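SusD homolog (Bacteroides thetaiotaomicron, PDB 3EHN) probably captures host-derived glycans at the bacterial surface as a SusD-like outer-membrane lipoprotein, and here holds N-acetylglucosamine and galactose. Local coordinates at residues A[36-41]-A[50-55]; A[266-271]-A[328-333]. All coordinates share one frame; numbering follows the deposited sequence.

Contact 1. Residues A[36-41]-A[50-55]; sequences VIPIGS and NDLQNT. With NDG (2-acetamido-2-deoxy-alpha-D-glucopyranose), chain C.
The puckered ring of Pro38 lies against helix 47-63, its CB and CG on Asp51 and its CD turned to Thr55. Pro38 CB sits 3.5 Å from Asp51 CB and equally close to the backbone N of Leu52, while Pro38 CD comes to 4.0 Å from Thr55 OG1. The ring thus spans one helical turn from Asp51 to Thr55. Leu52 crosses Ile37 at a slant: with CG anti to the backbone N (chi1 -173°), its CD1 meets Ile37 CG2 at 3.5 Å. The contact between the segments is essentially apolar, and the carboxylate of Asp51 is engaged beyond it by Tyr90.

The flat groups here are two amides elsewhere on this helix, and both serve the sugars. Gln53, its chain extended beyond CG, receives a weak bond from the acetamido nitrogen, Gln53 OE1 to NDG N2 3.2 Å at 135°. Asn50 ND2 bonds to the hydroxyl of Tyr267, and Asn50 OD1 is weakly bonded to galactose O4. Replacing Asn50 by alanine would probably deprive both Tyr267 OH and galactose O4 of their amide partner.

The contact is buried where the loop after helix 20-36 folds against helix 47-63. Ile37 also packs on strand 339-342 and helix 116-140, Thr55 on helix 85-110, and Pro38 O accepts a hydrogen bond from Ser259.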
loop_
_atom_site.group_PDB
_atom_site.type_symbol
_atom_site.label_atom_id
_atom_site.label_comp_id
_atom_site.label_asym_id
_atom_site.label_seq_id
_atom_site.Cartn_x
_atom_site.Cartn_y
_atom_site.Cartn_z
ATOM N N VAL A 36 7.874 -7.877 4.851
ATOM C CA VAL A 36 6.607 -7.139 4.799
ATOM C C VAL A 36 6.526 -6.346 3.494
ATOM O O VAL A 36 5.566 -6.477 2.740
ATOM C CB VAL A 36 6.447 -6.201 6.001
ATOM C CG1 VAL A 36 5.138 -5.451 5.892
ATOM C CG2 VAL A 36 6.458 -7.009 7.274
ATOM N N ILE A 37 7.526 -5.511 3.245
ATOM C CA ILE A 37 7.624 -4.768 1.992
ATOM C C ILE A 37 9.072 -5.007 1.593
ATOM O O ILE A 37 9.992 -4.489 2.226
ATOM C CB ILE A 37 7.359 -3.262 2.152
ATOM C CG1 ILE A 37 5.981 -3.043 2.788
ATOM C CG2 ILE A 37 7.375 -2.589 0.776
ATOM C CD1 ILE A 37 5.574 -1.585 2.907
ATOM N N PRO A 38 9.286 -5.829 0.550
ATOM C CA PRO A 38 10.571 -6.233 -0.025
ATOM C C PRO A 38 11.714 -5.244 0.154
ATOM O O PRO A 38 11.689 -4.145 -0.388
ATOM C CB PRO A 38 10.218 -6.466 -1.479
ATOM C CG PRO A 38 8.904 -7.089 -1.364
ATOM C CD PRO A 38 8.195 -6.193 -0.369
ATOM N N ILE A 39 12.717 -5.659 0.920
ATOM C CA ILE A 39 13.896 -4.847 1.203
ATOM C C ILE A 39 14.911 -5.866 1.693
ATOM O O ILE A 39 14.526 -6.923 2.218
ATOM C CB ILE A 39 13.611 -3.826 2.335
ATOM C CG1 ILE A 39 14.866 -3.021 2.690
ATOM C CG2 ILE A 39 13.153 -4.559 3.577
ATOM C CD1 ILE A 39 15.172 -1.873 1.771
ATOM N N GLY A 40 16.196 -5.564 1.523
ATOM C CA GLY A 40 17.219 -6.494 1.973
ATOM C C GLY A 40 18.594 -5.895 2.201
ATOM O O GLY A 40 18.773 -4.677 2.162
ATOM N N SER A 41 19.572 -6.762 2.445
ATOM C CA SER A 41 20.946 -6.329 2.681
ATOM C C SER A 41 21.551 -5.884 1.358
ATOM O O SER A 41 21.053 -6.245 0.291
ATOM C CB SER A 41 21.763 -7.490 3.272
ATOM O OG SER A 41 23.131 -7.161 3.450
ATOM N N ASN A 50 13.806 -6.380 -7.225
ATOM C CA ASN A 50 13.022 -7.139 -8.197
ATOM C C ASN A 50 11.705 -7.533 -7.546
ATOM O O ASN A 50 10.686 -7.663 -8.220
ATOM C CB ASN A 50 13.777 -8.401 -8.625
ATOM C CG ASN A 50 14.948 -8.099 -9.540
ATOM O OD1 ASN A 50 15.864 -8.908 -9.684
ATOM N ND2 ASN A 50 14.917 -6.935 -10.178
ATOM N N ASP A 51 11.747 -7.725 -6.228
ATOM C CA ASP A 51 10.580 -8.097 -5.440
ATOM C C ASP A 51 9.685 -6.881 -5.223
ATOM O O ASP A 51 8.460 -6.959 -5.368
ATOM C CB ASP A 51 11.020 -8.659 -4.087
ATOM C CG ASP A 51 11.516 -10.098 -4.170
ATOM O OD1 ASP A 51 12.107 -10.491 -5.197
ATOM O OD2 ASP A 51 11.335 -10.841 -3.185
ATOM N N LEU A 52 10.296 -5.758 -4.867
ATOM C CA LEU A 52 9.541 -4.538 -4.630
ATOM C C LEU A 52 8.918 -4.089 -5.944
ATOM O O LEU A 52 7.880 -3.420 -5.976
ATOM C CB LEU A 52 10.455 -3.430 -4.103
ATOM C CG LEU A 52 9.698 -2.172 -3.681
ATOM C CD1 LEU A 52 8.865 -2.477 -2.440
ATOM C CD2 LEU A 52 10.670 -1.066 -3.397
ATOM N N GLN A 53 9.568 -4.464 -7.033
ATOM C CA GLN A 53 9.095 -4.101 -8.347
ATOM C C GLN A 53 7.784 -4.842 -8.651
ATOM O O GLN A 53 6.831 -4.258 -9.178
ATOM C CB GLN A 53 10.181 -4.444 -9.362
ATOM C CG GLN A 53 10.046 -3.741 -10.674
ATOM C CD GLN A 53 11.209 -4.023 -11.592
ATOM O OE1 GLN A 53 11.548 -5.182 -11.848
ATOM N NE2 GLN A 53 11.827 -2.965 -12.103
ATOM N N ASN A 54 7.739 -6.119 -8.286
ATOM C CA ASN A 54 6.573 -6.969 -8.505
ATOM C C ASN A 54 5.390 -6.637 -7.602
ATOM O O ASN A 54 4.246 -6.809 -7.992
ATOM C CB ASN A 54 6.977 -8.432 -8.315
ATOM C CG ASN A 54 5.799 -9.387 -8.367
ATOM O OD1 ASN A 54 5.321 -9.862 -7.342
ATOM N ND2 ASN A 54 5.330 -9.674 -9.566
ATOM N N THR A 55 5.661 -6.154 -6.397
ATOM C CA THR A 55 4.588 -5.827 -5.466
ATOM C C THR A 55 4.174 -4.361 -5.444
ATOM O O THR A 55 2.993 -4.053 -5.306
ATOM C CB THR A 55 4.962 -6.183 -4.021
ATOM O OG1 THR A 55 6.023 -5.330 -3.583
ATOM C CG2 THR A 55 5.422 -7.612 -3.930
HETATM C C1 NDG C . 13.767 -5.411 -15.583
HETATM C C2 NDG C . 13.416 -6.816 -15.077
HETATM C C3 NDG C . 14.445 -7.082 -13.937
HETATM C C4 NDG C . 15.845 -7.096 -14.520
HETATM C C5 NDG C . 16.147 -5.719 -15.243
HETATM C C6 NDG C . 17.618 -5.634 -15.756
HETATM C C7 NDG C . 11.123 -7.656 -14.495
HETATM C C8 NDG C . 11.047 -8.712 -13.385
HETATM O O5 NDG C . 15.108 -5.240 -16.122
HETATM O O3 NDG C . 14.292 -8.298 -13.216
HETATM O O4 NDG C . 17.001 -7.348 -13.601
HETATM O O6 NDG C . 17.684 -4.520 -16.652
HETATM O O7 NDG C . 10.401 -7.744 -15.476
HETATM N N2 NDG C . 12.152 -6.818 -14.577
HETATM O O1 NDG C . 12.921 -4.836 -16.557
#

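Contact 2. Residues A[266-271]-A[328-333]; sequences EYNETR and ASRPKV. With NDG (2-acetamido-2-deoxy-alpha-D-glucopyranose), chain C.
Arg271 and Arg330 lie side by side, pointing the same way, with their guanidinium groups stacked: centres 4.0 Å apart, planes 21° from parallel. Arg330 NE stands over the middle of the Arg271 group, and Arg271 NH2 in turn over that of Arg330. Two like charges this close would be costly alone, but backbone carbonyls around Arg271 probably offset them. The bend at chi2 (-62°) folds Arg271 back over its own strand, where NH1 bonds to Thr270 O at 2.7 Å, reaching it from above the carbonyl plane; Val264 O takes NH1 as well, and Ala325 O takes NE. Lower on the same chain, Arg271 CD rests 3.4 Å from Ser329 O. Pro331 adds a looser van der Waals contact, its CD 4.2 Å from Thr270 O.

Just upstream, the segment turns to the sugar. NDG C5 lies 3.6 Å above the Tyr267 ring plane, over its centre, a CH-pi platform typical of carbohydrate sites, and Glu269 OE2 accepts a hydrogen bond from NDG O1.

Strand 270-272 pairs antiparallel with strand 67-69. The 328-333 loop joins it through a backbone bond between Ser329 and Met272, with Pro331 packed on helix 261-266.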
loop_
_atom_site.group_PDB
_atom_site.type_symbol
_atom_site.label_atom_id
_atom_site.label_comp_id
_atom_site.label_asym_id
_atom_site.label_seq_id
_atom_site.Cartn_x
_atom_site.Cartn_y
_atom_site.Cartn_z
ATOM N N GLU A 266 19.155 1.808 -11.676
ATOM C CA GLU A 266 19.833 0.801 -12.470
ATOM C C GLU A 266 19.050 0.440 -13.735
ATOM O O GLU A 266 19.609 0.464 -14.832
ATOM C CB GLU A 266 20.067 -0.447 -11.626
ATOM C CG GLU A 266 20.606 -0.149 -10.233
ATOM C CD GLU A 266 22.062 0.299 -10.231
ATOM O OE1 GLU A 266 22.932 -0.516 -10.605
ATOM O OE2 GLU A 266 22.334 1.459 -9.851
ATOM N N TYR A 267 17.766 0.117 -13.593
ATOM C CA TYR A 267 16.950 -0.258 -14.750
ATOM C C TYR A 267 16.312 0.937 -15.454
ATOM O O TYR A 267 15.808 0.810 -16.575
ATOM C CB TYR A 267 15.830 -1.216 -14.346
ATOM C CG TYR A 267 16.217 -2.302 -13.374
ATOM C CD1 TYR A 267 17.513 -2.810 -13.330
ATOM C CD2 TYR A 267 15.258 -2.874 -12.537
ATOM C CE1 TYR A 267 17.840 -3.870 -12.476
ATOM C CE2 TYR A 267 15.577 -3.932 -11.684
ATOM C CZ TYR A 267 16.866 -4.424 -11.661
ATOM O OH TYR A 267 17.164 -5.481 -10.835
ATOM N N ASN A 268 16.322 2.090 -14.792
ATOM C CA ASN A 268 15.727 3.286 -15.363
ATOM C C ASN A 268 14.298 2.995 -15.842
ATOM O O ASN A 268 13.904 3.411 -16.937
ATOM C CB ASN A 268 16.575 3.794 -16.541
ATOM C CG ASN A 268 17.970 4.231 -16.116
ATOM O OD1 ASN A 268 18.971 3.612 -16.497
ATOM N ND2 ASN A 268 18.043 5.304 -15.324
ATOM N N GLU A 269 13.520 2.292 -15.019
ATOM C CA GLU A 269 12.150 1.958 -15.391
ATOM C C GLU A 269 11.057 2.618 -14.534
ATOM O O GLU A 269 9.936 2.806 -15.000
ATOM C CB GLU A 269 11.958 0.446 -15.361
ATOM C CG GLU A 269 13.043 -0.349 -16.054
ATOM C CD GLU A 269 12.719 -1.830 -16.089
ATOM O OE1 GLU A 269 12.460 -2.413 -15.013
ATOM O OE2 GLU A 269 12.718 -2.416 -17.196
ATOM N N THR A 270 11.365 2.965 -13.290
ATOM C CA THR A 270 10.367 3.590 -12.430
ATOM C C THR A 270 10.470 5.116 -12.425
ATOM O O THR A 270 11.516 5.683 -12.122
ATOM C CB THR A 270 10.475 3.039 -10.994
ATOM O OG1 THR A 270 10.296 1.627 -11.039
ATOM C CG2 THR A 270 9.405 3.625 -10.084
ATOM N N ARG A 271 9.375 5.780 -12.769
ATOM C CA ARG A 271 9.358 7.233 -12.813
ATOM C C ARG A 271 8.129 7.727 -12.089
ATOM O O ARG A 271 7.282 6.923 -11.686
ATOM C CB ARG A 271 9.332 7.722 -14.269
ATOM C CG ARG A 271 10.568 7.376 -15.066
ATOM C CD ARG A 271 11.787 8.033 -14.455
ATOM N NE ARG A 271 13.026 7.596 -15.090
ATOM C CZ ARG A 271 13.956 6.855 -14.496
ATOM N NH1 ARG A 271 13.793 6.465 -13.245
ATOM N NH2 ARG A 271 15.049 6.503 -15.155
ATOM N N ALA A 328 12.684 11.439 -17.165
ATOM C CA ALA A 328 11.456 11.984 -16.599
ATOM C C ALA A 328 11.729 12.109 -15.102
ATOM O O ALA A 328 12.797 11.706 -14.633
ATOM C CB ALA A 328 10.301 11.035 -16.846
ATOM N N SER A 329 10.787 12.660 -14.346
ATOM C CA SER A 329 10.997 12.809 -12.906
ATOM C C SER A 329 11.116 11.463 -12.187
ATOM O O SER A 329 10.435 10.494 -12.537
ATOM C CB SER A 329 9.857 13.615 -12.280
ATOM O OG SER A 329 9.790 14.916 -12.838
ATOM N N ARG A 330 11.986 11.408 -11.184
ATOM C CA ARG A 330 12.174 10.185 -10.415
ATOM C C ARG A 330 11.812 10.419 -8.959
ATOM O O ARG A 330 11.927 11.534 -8.449
ATOM C CB ARG A 330 13.631 9.717 -10.448
ATOM C CG ARG A 330 14.331 9.917 -11.761
ATOM C CD ARG A 330 15.622 9.119 -11.832
ATOM N NE ARG A 330 16.332 9.426 -13.068
ATOM C CZ ARG A 330 17.357 8.731 -13.543
ATOM N NH1 ARG A 330 17.805 7.664 -12.890
ATOM N NH2 ARG A 330 17.940 9.117 -14.671
ATOM N N PRO A 331 11.348 9.373 -8.271
ATOM C CA PRO A 331 11.018 9.586 -6.869
ATOM C C PRO A 331 12.351 9.823 -6.162
ATOM O O PRO A 331 13.329 9.151 -6.481
ATOM C CB PRO A 331 10.365 8.261 -6.473
ATOM C CG PRO A 331 11.015 7.286 -7.344
ATOM C CD PRO A 331 11.041 7.993 -8.675
ATOM N N LYS A 332 12.416 10.784 -5.245
ATOM C CA LYS A 332 13.664 11.037 -4.525
ATOM C C LYS A 332 13.929 9.862 -3.598
ATOM O O LYS A 332 13.093 9.524 -2.775
ATOM C CB LYS A 332 13.578 12.330 -3.704
ATOM C CG LYS A 332 13.651 13.561 -4.557
ATOM C CD LYS A 332 13.704 14.849 -3.769
ATOM C CE LYS A 332 13.721 16.023 -4.749
ATOM N NZ LYS A 332 13.796 17.358 -4.107
ATOM N N VAL A 333 15.087 9.231 -3.716
ATOM C CA VAL A 333 15.360 8.099 -2.853
ATOM C C VAL A 333 16.808 7.651 -2.931
ATOM O O VAL A 333 17.446 7.769 -3.970
ATOM C CB VAL A 333 14.438 6.905 -3.230
ATOM C CG1 VAL A 333 14.679 6.509 -4.658
ATOM C CG2 VAL A 333 14.689 5.715 -2.316
HETATM C C1 NDG C . 13.767 -5.411 -15.583
HETATM C C2 NDG C . 13.416 -6.816 -15.077
HETATM C C3 NDG C . 14.445 -7.082 -13.937
HETATM C C4 NDG C . 15.845 -7.096 -14.520
HETATM C C5 NDG C . 16.147 -5.719 -15.243
HETATM C C6 NDG C . 17.618 -5.634 -15.756
HETATM C C7 NDG C . 11.123 -7.656 -14.495
HETATM C C8 NDG C . 11.047 -8.712 -13.385
HETATM O O5 NDG C . 15.108 -5.240 -16.122
HETATM O O3 NDG C . 14.292 -8.298 -13.216
HETATM O O4 NDG C . 17.001 -7.348 -13.601
HETATM O O6 NDG C . 17.684 -4.520 -16.652
HETATM O O7 NDG C . 10.401 -7.744 -15.476
HETATM N N2 NDG C . 12.152 -6.818 -14.577
HETATM O O1 NDG C . 12.921 -4.836 -16.557
#

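Contact 1 closes before contact 2 opens along the chain, and their centres lie 16 Å apart within the one SusD-like fold. They share the sugar: helix 47-63 supplies amides from one direction, and the turn between helix 261-266 and strand 270-272 supplies the aromatic face and the carboxylate. The two contacts touch directly, Gln53 NE2 lying 3.5 Å from Tyr267 CD2, and Trp73 adds another hydrogen bond to the same sugar. Their protein partners lie away from it: contact 1 joins helix 47-63 to the preceding loop, contact 2 joins the sugar-binding turn to the loop before strand 339-342. The glycan site therefore assembles from sequence-distant elements.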